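Local coordinates for glutathione s-transferase S2 (Nilaparvata lugens, PDB 5H5L), which probably conjugates glutathione to electrophilic substrates as a sigma-class glutathione transferase, and probably acts as a glutathione-requiring prostaglandin D synthase, at residues F133-H136 and I137-G141. Numbering follows the deposited sequence.
Sequences FNDH and IKNNG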
ATOM      1  N   PHE B 133       3.464 -17.314  -1.635  1.00 17.99           N
ATOM      2  CA  PHE B 133       4.718 -16.665  -1.257  1.00 14.03           C
ATOM      3  C   PHE B 133       5.851 -17.678  -1.264  1.00 23.32           C
ATOM      4  O   PHE B 133       6.956 -17.413  -1.762  1.00 19.47           O
ATOM      5  CB  PHE B 133       4.625 -16.053   0.152  1.00 13.80           C
ATOM      6  CG  PHE B 133       3.647 -14.909   0.302  1.00 17.33           C
ATOM      7  CD1 PHE B 133       3.138 -14.212  -0.784  1.00 18.46           C
ATOM      8  CD2 PHE B 133       3.243 -14.532   1.571  1.00 17.70           C
ATOM      9  CE1 PHE B 133       2.250 -13.169  -0.596  1.00 20.61           C
ATOM     10  CE2 PHE B 133       2.334 -13.519   1.748  1.00 20.45           C
ATOM     11  CZ  PHE B 133       1.856 -12.831   0.660  1.00 18.77           C
ATOM     12  N   ASN B 134       5.597 -18.834  -0.655  1.00 21.46           N
ATOM     13  CA  ASN B 134       6.589 -19.911  -0.599  1.00 22.95           C
ATOM     14  C   ASN B 134       7.047 -20.316  -2.007  1.00 15.57           C
ATOM     15  O   ASN B 134       8.246 -20.363  -2.294  1.00 23.29           O
ATOM     16  CB  ASN B 134       5.966 -21.087   0.155  1.00 18.77           C
ATOM     17  CG  ASN B 134       6.997 -22.051   0.724  1.00 21.53           C
ATOM     18  OD1 ASN B 134       8.054 -21.672   1.229  1.00 22.82           O
ATOM     19  ND2 ASN B 134       6.674 -23.312   0.654  1.00 27.02           N
ATOM     20  N   ASP B 135       6.095 -20.564  -2.905  1.00 20.57           N
ATOM     21  CA  ASP B 135       6.407 -20.926  -4.287  1.00 20.83           C
ATOM     22  C   ASP B 135       7.115 -19.779  -5.001  1.00 28.80           C
ATOM     23  O   ASP B 135       8.063 -19.989  -5.767  1.00 22.67           O
ATOM     24  CB  ASP B 135       5.086 -21.321  -4.972  1.00 29.59           C
ATOM     25  CG  ASP B 135       5.171 -21.466  -6.505  1.00 39.50           C
ATOM     26  OD1 ASP B 135       5.452 -22.584  -6.984  1.00 37.70           O
ATOM     27  OD2 ASP B 135       4.864 -20.489  -7.237  1.00 44.92           O
ATOM     28  N   HIS B 136       6.708 -18.546  -4.715  1.00 20.17           N
ATOM     29  CA  HIS B 136       7.328 -17.400  -5.375  1.00 21.60           C
ATOM     30  C   HIS B 136       8.772 -17.249  -4.949  1.00 16.78           C
ATOM     31  O   HIS B 136       9.653 -17.038  -5.788  1.00 20.35           O
ATOM     32  CB  HIS B 136       6.526 -16.141  -5.054  1.00 23.45           C
ATOM     33  CG  HIS B 136       7.003 -14.923  -5.757  1.00 18.84           C
ATOM     34  ND1 HIS B 136       6.547 -14.564  -7.002  1.00 24.36           N
ATOM     35  CD2 HIS B 136       7.869 -13.953  -5.373  1.00 24.71           C
ATOM     36  CE1 HIS B 136       7.115 -13.424  -7.361  1.00 32.66           C
ATOM     37  NE2 HIS B 136       7.911 -13.023  -6.384  1.00 25.87           N
ATOM     38  N   ILE B 137       9.043 -17.361  -3.647  1.00 19.37           N
ATOM     39  CA  ILE B 137      10.417 -17.254  -3.172  1.00 13.37           C
ATOM     40  C   ILE B 137      11.270 -18.388  -3.741  1.00 23.70           C
ATOM     41  O   ILE B 137      12.391 -18.165  -4.202  1.00 21.15           O
ATOM     42  CB  ILE B 137      10.450 -17.236  -1.639  1.00 17.56           C
ATOM     43  CG1 ILE B 137       9.820 -15.926  -1.092  1.00 15.04           C
ATOM     44  CG2 ILE B 137      11.871 -17.378  -1.124  1.00 18.24           C
ATOM     45  CD1 ILE B 137       9.582 -16.022   0.363  1.00 18.01           C
ATOM     46  N   LYS B 138      10.750 -19.613  -3.724  1.00 24.97           N
ATOM     47  CA  LYS B 138      11.456 -20.744  -4.348  1.00 29.87           C
ATOM     48  C   LYS B 138      11.868 -20.443  -5.783  1.00 23.11           C
ATOM     49  O   LYS B 138      12.988 -20.761  -6.196  1.00 31.55           O
ATOM     50  CB  LYS B 138      10.561 -21.987  -4.319  1.00 23.84           C
ATOM     51  CG  LYS B 138      11.003 -23.172  -5.232  1.00 25.32           C
ATOM     52  CD  LYS B 138      10.007 -24.331  -5.106  1.00 32.06           C
ATOM     53  CE  LYS B 138      10.590 -25.690  -5.487  1.00 44.93           C
ATOM     54  NZ  LYS B 138       9.712 -26.830  -5.039  1.00 45.42           N
ATOM     55  N   ASN B 139      10.957 -19.881  -6.573  1.00 26.63           N
ATOM     56  CA  ASN B 139      11.189 -19.650  -7.999  1.00 34.17           C
ATOM     57  C   ASN B 139      11.820 -18.302  -8.322  1.00 30.42           C
ATOM     58  O   ASN B 139      12.084 -18.027  -9.494  1.00 33.33           O
ATOM     59  CB  ASN B 139       9.876 -19.795  -8.775  1.00 38.97           C
ATOM     60  CG  ASN B 139       9.414 -21.236  -8.852  1.00 36.22           C
ATOM     61  OD1 ASN B 139      10.000 -22.039  -9.573  1.00 42.08           O
ATOM     62  ND2 ASN B 139       8.374 -21.577  -8.097  1.00 30.43           N
ATOM     63  N   ASN B 140      12.118 -17.493  -7.323  1.00 24.97           N
ATOM     64  CA  ASN B 140      12.753 -16.191  -7.497  1.00 23.29           C
ATOM     65  C   ASN B 140      14.080 -16.107  -6.766  1.00 24.82           C
ATOM     66  O   ASN B 140      14.419 -15.051  -6.218  1.00 22.93           O
ATOM     67  CB  ASN B 140      11.843 -15.069  -6.996  1.00 27.80           C
ATOM     68  CG  ASN B 140      10.819 -14.653  -8.022  1.00 32.65           C
ATOM     69  OD1 ASN B 140      10.975 -13.634  -8.693  1.00 37.84           O
ATOM     70  ND2 ASN B 140       9.758 -15.448  -8.155  1.00 37.48           N
ATOM     71  N   GLY B 141      14.808 -17.219  -6.689  1.00 22.63           N
ATOM     72  CA  GLY B 141      16.145 -17.213  -6.150  1.00 19.58           C
ATOM     73  C   GLY B 141      16.273 -17.170  -4.653  1.00 20.24           C
ATOM     74  O   GLY B 141      17.349 -16.870  -4.151  1.00 22.71           O
TER
HETATM   75  O   HOH W   1       7.713 -24.256  -8.574  1.00 38.15           O
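The amide of Asn140 stacks on one face of the His136 imidazole. Its ND2 sits 3.4 Å above the ring plane, over the centre, and the two planes are only 22° apart. At the ring's far end, NE2 makes a weak hydrogen bond to Leu144 O. CG of His136 is anti to the backbone N (chi1 -176°), which swings the ring back beside its own carbonyl and under the amide. The same Asn140 ND2 donates to His136 O at 2.9 Å. This bond and the stack together probably hold the rotation of the Asn140 amide.

One residue earlier, Asp135 O takes two donors from Asn139. Asn139 N lies 3.0 Å and Asn139 ND2 2.8 Å from Asp135 O, and they arrive from opposite faces of the carbonyl plane. A water bridges ND2 to Asp135 OD1. Regular helical bonds precede this, with Ile137 N 2.8 Å from Phe133 O. Phe133 packs on helix 82-106, and Ile137 on helix 175-185. Asn134 OD1 accepts from the backbone N of His176 and Ile177.

Asparagine amides thus bond to main-chain carbonyls in the last turn of helix 111-139, in the all-helical C-terminal domain of the glutathione transferase fold.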